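Long-range contacts in serine-rich Repeat Adhesion Glycoprotein (Srr1) (Streptococcus agalactiae, PDB 4MBO), which binds fibrinogen as a serine-rich repeat adhesion glycoprotein, probably so that the bacterium can attach to its host: residues N21-D26 against V44-F49; V59-L64 against N101-W106; N168-V173 against E199-S204. One frame throughout, in Å; residues are numbered along the deposited sequence.

Contact 1. Residues N21-D26 against V44-F49; sequences NIALKD and VLNFAF
Asn21 to Lys25 pair with Val44 to Ala48 as antiparallel strands whose axes come within 4.6 Å at 175°. Six backbone hydrogen bonds join them, two each at Asn21-Ala48, Ala23-Asn46 and Lys25-Val44. Ile22-Phe47 and Leu24-Leu45 are the non-hydrogen-bonded pairs between. Here CA-H groups face carbonyl oxygens, as Ile22 CA does Asn46 O.

Ile22, Leu24, Leu45 and Phe47 share one face of the sheet. The CD1 methyl of Leu45 does most of the touching. It lies 3.9 Å from Ile22 CG1 and 3.9 Å from Leu24 CD2, so one branch bridges two residues on the same face of the facing strand. The first torsion of Leu45 sets CG anti to its backbone N, and the second (chi2 63°) turns CD1 to the facing strand. Ile22 CG1 also meets Phe47 CB at 4.0 Å. The Phe47 ring itself leads away from Ile22 and packs on Val62 and Phe60.

The other face carries Asn21, Ala23, Lys25, Val44, Asn46 and Ala48. Lys25 stretches along it, extended beyond CG. In the conformer given, one of two, its NZ gives a hydrogen bond of 2.8 Å to Asn46 OD1. The ammonium then sits above the amide plane and misses the lone pairs. Asn46 CG stands between its backbone N and carbonyl carbon (chi1 75°). OD1 is turned towards the facing strand, where it also rests 3.4 Å from Ala23 CB.

Strand 20-25 is an outermost strand of its sheet, and strand 116-126 pairs with the other side of strand 43-51. The apolar face packs on strands 139-145 and 148-157 of a second sheet. This is the two-sheet packing of an Ig-like beta sandwich, consistent with the bacterial Ig family assignment.

Contact 2. Residues V59-L64 against N101-W106; sequences VFTVKL and NITYTW
The Phe60 ring takes Tyr104 CB over one face, 3.7 Å from its centroid, in a CH-pi contact. The two rings are nearly parallel, with planes at 12°, but are slid apart and barely overlap. Phe60 CZ lies 3.5 Å from Tyr104 CD2. Val62 CG2 comes to the edge of the Tyr104 ring. Trp106 meets Phe60 obliquely: Phe60 CD2 is 3.6 Å from Trp106 CZ2, and the planes are at 42°. Phe60 CG sits between its backbone N and carbonyl carbon (chi1 71°), and the ring leans towards the facing strand. Phe49, from strand 43-51, meets the Phe60 ring edge-to-face.

The strands are antiparallel, with paired backbone bonds at Phe60-Tyr104 and Val62-Ile102. Val59, Thr61, Lys63, Asn101, Thr103 and Thr105 occupy the other face. Thr61 CG2 packs 3.6 Å from Asn101 CB. A water joins Thr61 OG1 to Thr103 OG1, and Asp12 also bonds the Thr61 hydroxyl. A second water gives hydrogen bonds to Asn101 OD1, at 2.6 Å, and to Leu64 O. Asn101 lies alongside Lys63, and its side chain is about 4 Å from a bound calcium ion.

Aromatic and aliphatic groups fill the sandwich interior, where Trp106 NE1 is buried without a polar partner. The other face is mostly polar, and there water, not direct side-chain hydrogen bonds, links the polar groups across the pair.

Contact 3. Residues N168-V173 against E199-S204; sequences NVKTNV and EMYFAS
Met200 puts its sulfur against the backbone of Asn172. Its CG lies anti to the carbonyl carbon, and a second torsion near anti (chi2 -152°) carries SD on to Asn172 N. SD receives a weak hydrogen bond of 3.6 Å from Asn172 N. It is also 3.8 Å from Asn172 ND2, the two side chains crossing at about a right angle. Asn172 CG stands between the backbone N and the carbonyl carbon, which brings its amide near the facing strand. ND2 gives a hydrogen bond to a water, and that water donates to Glu199 O. The amide has further partners: ND2 bonds Asn194 and OD1 bonds Glu196 N, a grip that should fix its rotation.

These residues belong to the antiparallel hairpin of strands 169-181 and 186-202, in the adhesin-family region. The short segments are turned 137° from one another. Lys170 and Tyr201 exchange two backbone hydrogen bonds of 2.8 Å, from Lys170 N to Tyr201 O and from Tyr201 N to Lys170 O. Ala203 N extends the pairing to Asn168 O.

Val169 and Phe202 lie side by side on one face. With chi1 at -76°, the Phe202 ring has CD1 beside Val169 CG2 and CE1 beside Val169 CG1, which meets the ring edge 4.0 Å from CE1. Thr171 CG2 approaches the same CE1 obliquely, at 3.7 Å, while its hydroxyl bonds Ser310. On the other face Lys170 crosses Tyr201, with CE 4.2 Å from Tyr201 CD2. The lysine chain then bends at its last torsion, and NZ forms a salt bridge with Glu165 and a hydrogen bond to His166 O.

From the N terminus, contact 1 closes first, bringing 44-49 back beside 21-26 across 17 intervening residues. Strand 59-64 follows strand 43-51, and contact 2 then closes a longer loop of 36 residues when 101-106 returns. Contact 3 closes last, where the hairpin brings 199-204 back to 168-173. The three loops run in series; none nests or crosses. Contacts 1 and 2 lie in the two facing sheets of the Ig-like part and touch: Phe47 meets Tyr104, and Phe49 meets Trp106. Contact 3 is in the second, adhesin-family region, its centre about 49 Å from that of contact 1, on the opposite side of the chain's centre.

Contact 1. Residues N21-D26 against V44-F49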
loop_
_atom_site.group_PDB
_atom_site.type_symbol
_atom_site.label_atom_id
_atom_site.label_comp_id
_atom_site.label_asym_id
_atom_site.label_seq_id
_atom_site.Cartn_x
_atom_site.Cartn_y
_atom_site.Cartn_z
ATOM N N ASN A 21 25.136 14.632 0.769
ATOM C CA ASN A 21 24.135 15.003 1.755
ATOM C C ASN A 21 22.968 14.015 1.578
ATOM O O ASN A 21 22.712 13.585 0.447
ATOM C CB ASN A 21 23.636 16.436 1.500
ATOM C CG ASN A 21 24.696 17.496 1.785
ATOM O OD1 ASN A 21 25.022 17.755 2.932
ATOM N ND2 ASN A 21 25.177 18.156 0.748
ATOM N N ILE A 22 22.303 13.633 2.674
ATOM C CA ILE A 22 21.111 12.798 2.581
ATOM C C ILE A 22 20.274 13.083 3.819
ATOM O O ILE A 22 20.812 13.290 4.911
ATOM C CB ILE A 22 21.467 11.288 2.431
ATOM C CG1 ILE A 22 20.187 10.489 2.158
ATOM C CG2 ILE A 22 22.209 10.748 3.659
ATOM C CD1 ILE A 22 20.455 9.096 1.645
ATOM N N ALA A 23 18.955 13.092 3.653
ATOM C CA ALA A 23 18.054 13.378 4.737
ATOM C C ALA A 23 16.697 12.756 4.519
ATOM O O ALA A 23 16.274 12.510 3.370
ATOM C CB ALA A 23 17.884 14.869 4.913
ATOM N N LEU A 24 16.070 12.414 5.659
ATOM C CA LEU A 24 14.683 11.929 5.711
ATOM C C LEU A 24 13.893 12.969 6.500
ATOM O O LEU A 24 14.277 13.368 7.611
ATOM C CB LEU A 24 14.584 10.536 6.353
ATOM C CG LEU A 24 15.088 9.404 5.484
ATOM C CD1 LEU A 24 15.325 8.169 6.330
ATOM C CD2 LEU A 24 14.145 9.095 4.327
ATOM N N LYS A 25 12.787 13.427 5.914
ATOM C CA LYS A 25 11.976 14.471 6.525
ATOM C C LYS A 25 10.489 14.119 6.580
ATOM O O LYS A 25 9.978 13.381 5.725
ATOM C CB LYS A 25 12.209 15.782 5.768
ATOM C CG LYS A 25 13.644 16.303 5.909
ATOM C CD LYS A 25 14.020 17.382 4.895
ATOM C CE LYS A 25 15.535 17.585 4.916
ATOM N NZ LYS A 25 16.119 18.161 3.670
ATOM N N ASP A 26 9.812 14.669 7.589
ATOM C CA ASP A 26 8.391 14.391 7.831
ATOM C C ASP A 26 7.541 15.663 7.986
ATOM O O ASP A 26 6.505 15.639 8.616
ATOM C CB ASP A 26 8.233 13.489 9.066
ATOM C CG ASP A 26 8.523 14.170 10.407
ATOM O OD1 ASP A 26 8.941 15.350 10.469
ATOM O OD2 ASP A 26 8.338 13.478 11.457
ATOM N N VAL A 44 9.688 11.977 3.147
ATOM C CA VAL A 44 10.379 12.526 2.002
ATOM C C VAL A 44 11.885 12.264 2.147
ATOM O O VAL A 44 12.481 12.512 3.201
ATOM C CB VAL A 44 10.117 14.053 1.857
ATOM C CG1 VAL A 44 10.931 14.586 0.685
ATOM C CG2 VAL A 44 8.621 14.304 1.580
ATOM N N LEU A 45 12.463 11.731 1.094
ATOM C CA LEU A 45 13.897 11.498 1.002
ATOM C C LEU A 45 14.538 12.527 0.087
ATOM O O LEU A 45 14.059 12.774 -1.024
ATOM C CB LEU A 45 14.143 10.119 0.402
ATOM C CG LEU A 45 15.598 9.765 0.030
ATOM C CD1 LEU A 45 16.474 9.746 1.276
ATOM C CD2 LEU A 45 15.645 8.425 -0.687
ATOM N N ASN A 46 15.640 13.109 0.543
ATOM C CA ASN A 46 16.392 13.932 -0.369
ATOM C C ASN A 46 17.881 13.653 -0.241
ATOM O O ASN A 46 18.377 13.272 0.832
ATOM C CB ASN A 46 16.115 15.402 -0.196
ATOM C CG ASN A 46 16.752 15.969 1.014
ATOM O OD1 ASN A 46 16.231 15.852 2.102
ATOM N ND2 ASN A 46 17.892 16.654 0.824
ATOM N N PHE A 47 18.589 13.798 -1.352
ATOM C CA PHE A 47 20.032 13.625 -1.356
ATOM C C PHE A 47 20.639 14.477 -2.448
ATOM O O PHE A 47 19.959 14.897 -3.386
ATOM C CB PHE A 47 20.435 12.136 -1.493
ATOM C CG PHE A 47 19.938 11.455 -2.728
ATOM C CD1 PHE A 47 20.682 11.483 -3.897
ATOM C CD2 PHE A 47 18.741 10.751 -2.699
ATOM C CE1 PHE A 47 20.213 10.841 -5.043
ATOM C CE2 PHE A 47 18.283 10.108 -3.835
ATOM C CZ PHE A 47 19.013 10.165 -4.991
ATOM N N ALA A 48 21.943 14.724 -2.326
ATOM C CA ALA A 48 22.647 15.512 -3.309
ATOM C C ALA A 48 24.128 15.203 -3.192
ATOM O O ALA A 48 24.604 14.757 -2.134
ATOM C CB ALA A 48 22.405 16.991 -3.064
ATOM N N PHE A 49 24.851 15.453 -4.270
ATOM C CA PHE A 49 26.302 15.274 -4.310
ATOM C C PHE A 49 26.864 15.881 -5.599
ATOM O O PHE A 49 26.105 16.318 -6.476
ATOM C CB PHE A 49 26.684 13.768 -4.254
ATOM C CG PHE A 49 26.130 12.952 -5.382
ATOM C CD1 PHE A 49 26.804 12.830 -6.595
ATOM C CD2 PHE A 49 24.912 12.289 -5.231
ATOM C CE1 PHE A 49 26.286 12.084 -7.638
ATOM C CE2 PHE A 49 24.384 11.560 -6.284
ATOM C CZ PHE A 49 25.069 11.446 -7.477
#

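Contact 2. Residues V59-L64 against N101-W106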
loop_
_atom_site.group_PDB
_atom_site.type_symbol
_atom_site.label_atom_id
_atom_site.label_comp_id
_atom_site.label_asym_id
_atom_site.label_seq_id
_atom_site.Cartn_x
_atom_site.Cartn_y
_atom_site.Cartn_z
ATOM N N VAL A 59 27.309 3.084 -11.939
ATOM C CA VAL A 59 26.150 3.195 -11.072
ATOM C C VAL A 59 26.486 3.810 -9.729
ATOM O O VAL A 59 27.659 3.887 -9.349
ATOM C CB VAL A 59 25.499 1.815 -10.804
ATOM C CG1 VAL A 59 25.034 1.158 -12.105
ATOM C CG2 VAL A 59 26.442 0.887 -10.065
ATOM N N PHE A 60 25.458 4.276 -9.029
ATOM C CA PHE A 60 25.588 4.628 -7.610
ATOM C C PHE A 60 24.316 4.140 -6.960
ATOM O O PHE A 60 23.300 3.937 -7.637
ATOM C CB PHE A 60 25.914 6.103 -7.323
ATOM C CG PHE A 60 24.802 7.057 -7.597
ATOM C CD1 PHE A 60 23.878 7.376 -6.598
ATOM C CD2 PHE A 60 24.664 7.638 -8.840
ATOM C CE1 PHE A 60 22.858 8.273 -6.843
ATOM C CE2 PHE A 60 23.630 8.526 -9.090
ATOM C CZ PHE A 60 22.717 8.834 -8.087
ATOM N N THR A 61 24.376 3.900 -5.644
ATOM C CA THR A 61 23.285 3.259 -4.950
ATOM C C THR A 61 22.866 4.015 -3.709
ATOM O O THR A 61 23.707 4.298 -2.844
ATOM C CB THR A 61 23.715 1.821 -4.564
ATOM O OG1 THR A 61 24.228 1.142 -5.737
ATOM C CG2 THR A 61 22.582 1.007 -3.997
ATOM N N VAL A 62 21.574 4.299 -3.606
ATOM C CA VAL A 62 20.983 4.847 -2.368
ATOM C C VAL A 62 20.318 3.667 -1.650
ATOM O O VAL A 62 19.428 3.026 -2.195
ATOM C CB VAL A 62 19.983 5.955 -2.653
ATOM C CG1 VAL A 62 19.312 6.432 -1.378
ATOM C CG2 VAL A 62 20.667 7.099 -3.368
ATOM N N LYS A 63 20.783 3.364 -0.456
ATOM C CA LYS A 63 20.285 2.213 0.297
ATOM C C LYS A 63 19.205 2.624 1.272
ATOM O O LYS A 63 19.393 3.556 2.031
ATOM C CB LYS A 63 21.436 1.555 1.021
ATOM C CG LYS A 63 22.608 1.189 0.117
ATOM C CD LYS A 63 23.739 0.673 1.001
ATOM C CE LYS A 63 25.007 0.407 0.252
ATOM N NZ LYS A 63 25.942 -0.189 1.249
ATOM N N LEU A 64 18.072 1.920 1.263
ATOM C CA LEU A 64 17.020 2.177 2.230
ATOM C C LEU A 64 16.947 0.981 3.207
ATOM O O LEU A 64 17.337 -0.137 2.904
ATOM C CB LEU A 64 15.655 2.344 1.554
ATOM C CG LEU A 64 15.567 3.310 0.377
ATOM C CD1 LEU A 64 14.155 3.282 -0.187
ATOM C CD2 LEU A 64 16.005 4.695 0.812
ATOM N N ASN A 101 17.217 -1.111 -2.276
ATOM C CA ASN A 101 18.132 -0.081 -2.778
ATOM C C ASN A 101 17.608 0.565 -4.035
ATOM O O ASN A 101 16.895 -0.066 -4.846
ATOM C CB ASN A 101 19.502 -0.639 -3.141
ATOM C CG ASN A 101 20.261 -1.159 -1.945
ATOM O OD1 ASN A 101 19.941 -0.832 -0.831
ATOM N ND2 ASN A 101 21.257 -1.980 -2.198
ATOM N N ILE A 102 17.941 1.848 -4.198
ATOM C CA ILE A 102 17.665 2.578 -5.418
ATOM C C ILE A 102 18.997 2.675 -6.185
ATOM O O ILE A 102 19.976 3.235 -5.693
ATOM C CB ILE A 102 17.135 3.978 -5.170
ATOM C CG1 ILE A 102 15.982 3.964 -4.141
ATOM C CG2 ILE A 102 16.722 4.583 -6.494
ATOM C CD1 ILE A 102 15.667 5.305 -3.561
ATOM N N THR A 103 19.043 2.098 -7.368
ATOM C CA THR A 103 20.232 2.075 -8.182
ATOM C C THR A 103 20.051 3.017 -9.348
ATOM O O THR A 103 19.078 2.912 -10.121
ATOM C CB THR A 103 20.526 0.675 -8.745
ATOM O OG1 THR A 103 20.698 -0.241 -7.672
ATOM C CG2 THR A 103 21.782 0.632 -9.613
ATOM N N TYR A 104 20.987 3.952 -9.460
ATOM C CA TYR A 104 21.031 4.913 -10.553
ATOM C C TYR A 104 22.176 4.577 -11.493
ATOM O O TYR A 104 23.281 4.256 -11.063
ATOM C CB TYR A 104 21.225 6.329 -10.028
ATOM C CG TYR A 104 20.017 6.898 -9.341
ATOM C CD1 TYR A 104 19.043 7.588 -10.059
ATOM C CD2 TYR A 104 19.874 6.805 -7.976
ATOM C CE1 TYR A 104 17.934 8.127 -9.398
ATOM C CE2 TYR A 104 18.787 7.328 -7.317
ATOM C CZ TYR A 104 17.832 7.998 -8.027
ATOM O OH TYR A 104 16.768 8.492 -7.311
ATOM N N THR A 105 21.901 4.666 -12.795
ATOM C CA THR A 105 22.879 4.375 -13.831
ATOM C C THR A 105 23.138 5.612 -14.686
ATOM O O THR A 105 22.193 6.189 -15.249
ATOM C CB THR A 105 22.383 3.232 -14.717
ATOM O OG1 THR A 105 22.070 2.087 -13.898
ATOM C CG2 THR A 105 23.455 2.843 -15.766
ATOM N N TRP A 106 24.401 6.027 -14.761
ATOM C CA TRP A 106 24.778 7.206 -15.518
ATOM C C TRP A 106 24.594 7.008 -17.031
ATOM O O TRP A 106 24.918 5.951 -17.585
ATOM C CB TRP A 106 26.227 7.586 -15.248
ATOM C CG TRP A 106 26.496 7.931 -13.821
ATOM C CD1 TRP A 106 27.143 7.170 -12.913
ATOM C CD2 TRP A 106 26.085 9.127 -13.132
ATOM N NE1 TRP A 106 27.152 7.799 -11.695
ATOM C CE2 TRP A 106 26.573 9.041 -11.832
ATOM C CE3 TRP A 106 25.390 10.287 -13.521
ATOM C CZ2 TRP A 106 26.365 10.068 -10.877
ATOM C CZ3 TRP A 106 25.179 11.308 -12.588
ATOM C CH2 TRP A 106 25.650 11.177 -11.272
HETATM O O HOH W 1 23.159 -1.202 -6.909
HETATM O O HOH W 2 19.450 -1.452 1.662
#

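Contact 3. Residues N168-V173 against E199-S204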
loop_
_atom_site.group_PDB
_atom_site.type_symbol
_atom_site.label_atom_id
_atom_site.label_comp_id
_atom_site.label_asym_id
_atom_site.label_seq_id
_atom_site.Cartn_x
_atom_site.Cartn_y
_atom_site.Cartn_z
ATOM N N ASN A 168 -29.058 -7.126 19.004
ATOM C CA ASN A 168 -29.613 -7.816 17.855
ATOM C C ASN A 168 -28.723 -7.882 16.593
ATOM O O ASN A 168 -29.023 -8.623 15.654
ATOM C CB ASN A 168 -30.993 -7.196 17.496
ATOM C CG ASN A 168 -30.954 -5.648 17.322
ATOM O OD1 ASN A 168 -30.035 -4.956 17.780
ATOM N ND2 ASN A 168 -31.983 -5.114 16.671
ATOM N N VAL A 169 -27.683 -7.063 16.598
ATOM C CA VAL A 169 -26.759 -6.900 15.478
ATOM C C VAL A 169 -25.344 -6.714 15.985
ATOM O O VAL A 169 -25.051 -5.767 16.726
ATOM C CB VAL A 169 -27.185 -5.661 14.625
ATOM C CG1 VAL A 169 -26.102 -5.242 13.651
ATOM C CG2 VAL A 169 -28.510 -5.949 13.943
ATOM N N LYS A 170 -24.444 -7.620 15.580
ATOM C CA LYS A 170 -23.031 -7.545 15.919
ATOM C C LYS A 170 -22.296 -7.761 14.598
ATOM O O LYS A 170 -22.392 -8.850 13.983
ATOM C CB LYS A 170 -22.639 -8.628 16.928
ATOM C CG LYS A 170 -23.609 -8.697 18.097
ATOM C CD LYS A 170 -23.315 -9.884 19.023
ATOM C CE LYS A 170 -24.309 -9.962 20.166
ATOM N NZ LYS A 170 -24.267 -8.764 21.042
ATOM N N THR A 171 -21.605 -6.727 14.151
ATOM C CA THR A 171 -20.892 -6.790 12.895
ATOM C C THR A 171 -19.612 -5.979 12.971
ATOM O O THR A 171 -19.467 -5.107 13.822
ATOM C CB THR A 171 -21.743 -6.254 11.713
ATOM O OG1 THR A 171 -22.143 -4.906 11.986
ATOM C CG2 THR A 171 -22.999 -7.063 11.481
ATOM N N ASN A 172 -18.656 -6.289 12.106
ATOM C CA ASN A 172 -17.454 -5.470 11.970
ATOM C C ASN A 172 -16.821 -5.711 10.604
ATOM O O ASN A 172 -16.855 -6.807 10.099
ATOM C CB ASN A 172 -16.441 -5.628 13.114
ATOM C CG ASN A 172 -15.757 -6.982 13.156
ATOM O OD1 ASN A 172 -14.634 -7.104 12.687
ATOM N ND2 ASN A 172 -16.421 -7.985 13.735
ATOM N N VAL A 173 -16.249 -4.656 10.015
ATOM C CA VAL A 173 -15.733 -4.699 8.652
ATOM C C VAL A 173 -14.695 -3.608 8.429
ATOM O O VAL A 173 -14.696 -2.559 9.116
ATOM C CB VAL A 173 -16.929 -4.530 7.646
ATOM C CG1 VAL A 173 -17.450 -3.084 7.680
ATOM C CG2 VAL A 173 -16.573 -4.935 6.216
ATOM N N GLU A 199 -17.725 -12.478 17.524
ATOM C CA GLU A 199 -18.923 -13.097 16.988
ATOM C C GLU A 199 -19.641 -12.033 16.141
ATOM O O GLU A 199 -19.713 -10.854 16.543
ATOM C CB GLU A 199 -19.849 -13.554 18.100
ATOM C CG GLU A 199 -19.284 -14.708 18.923
ATOM C CD GLU A 199 -19.097 -15.993 18.103
ATOM O OE1 GLU A 199 -19.947 -16.242 17.213
ATOM O OE2 GLU A 199 -18.127 -16.772 18.362
ATOM N N MET A 200 -20.145 -12.442 14.987
ATOM C CA MET A 200 -20.997 -11.583 14.153
ATOM C C MET A 200 -22.363 -12.255 14.152
ATOM O O MET A 200 -22.458 -13.475 14.090
ATOM C CB MET A 200 -20.462 -11.357 12.745
ATOM C CG MET A 200 -19.062 -10.759 12.758
ATOM S SD MET A 200 -18.689 -9.776 11.300
ATOM C CE MET A 200 -19.170 -10.938 10.058
ATOM N N TYR A 201 -23.406 -11.452 14.232
ATOM C CA TYR A 201 -24.735 -11.971 14.425
ATOM C C TYR A 201 -25.844 -11.014 14.042
ATOM O O TYR A 201 -25.757 -9.813 14.327
ATOM C CB TYR A 201 -24.854 -12.277 15.926
ATOM C CG TYR A 201 -26.220 -12.579 16.515
ATOM C CD1 TYR A 201 -26.811 -13.832 16.342
ATOM C CD2 TYR A 201 -26.861 -11.665 17.354
ATOM C CE1 TYR A 201 -28.020 -14.149 16.923
ATOM C CE2 TYR A 201 -28.087 -11.981 17.949
ATOM C CZ TYR A 201 -28.654 -13.217 17.726
ATOM O OH TYR A 201 -29.855 -13.537 18.319
ATOM N N PHE A 202 -26.880 -11.578 13.440
ATOM C CA PHE A 202 -28.151 -10.911 13.201
ATOM C C PHE A 202 -29.200 -11.795 13.869
ATOM O O PHE A 202 -29.296 -12.986 13.557
ATOM C CB PHE A 202 -28.575 -10.823 11.720
ATOM C CG PHE A 202 -27.859 -9.797 10.896
ATOM C CD1 PHE A 202 -27.135 -8.757 11.458
ATOM C CD2 PHE A 202 -28.024 -9.802 9.517
ATOM C CE1 PHE A 202 -26.532 -7.803 10.670
ATOM C CE2 PHE A 202 -27.455 -8.819 8.717
ATOM C CZ PHE A 202 -26.684 -7.822 9.295
ATOM N N ALA A 203 -29.979 -11.218 14.767
ATOM C CA ALA A 203 -31.041 -11.960 15.467
ATOM C C ALA A 203 -32.119 -12.446 14.520
ATOM O O ALA A 203 -32.262 -11.918 13.404
ATOM C CB ALA A 203 -31.666 -11.072 16.539
ATOM N N SER A 204 -32.864 -13.467 14.951
ATOM C CA SER A 204 -33.996 -14.008 14.183
ATOM C C SER A 204 -34.892 -12.871 13.706
ATOM O O SER A 204 -35.195 -11.957 14.470
ATOM C CB SER A 204 -34.827 -14.957 15.040
ATOM O OG SER A 204 -34.031 -16.009 15.523
HETATM O O HOH W 3 -18.907 -8.186 15.315
#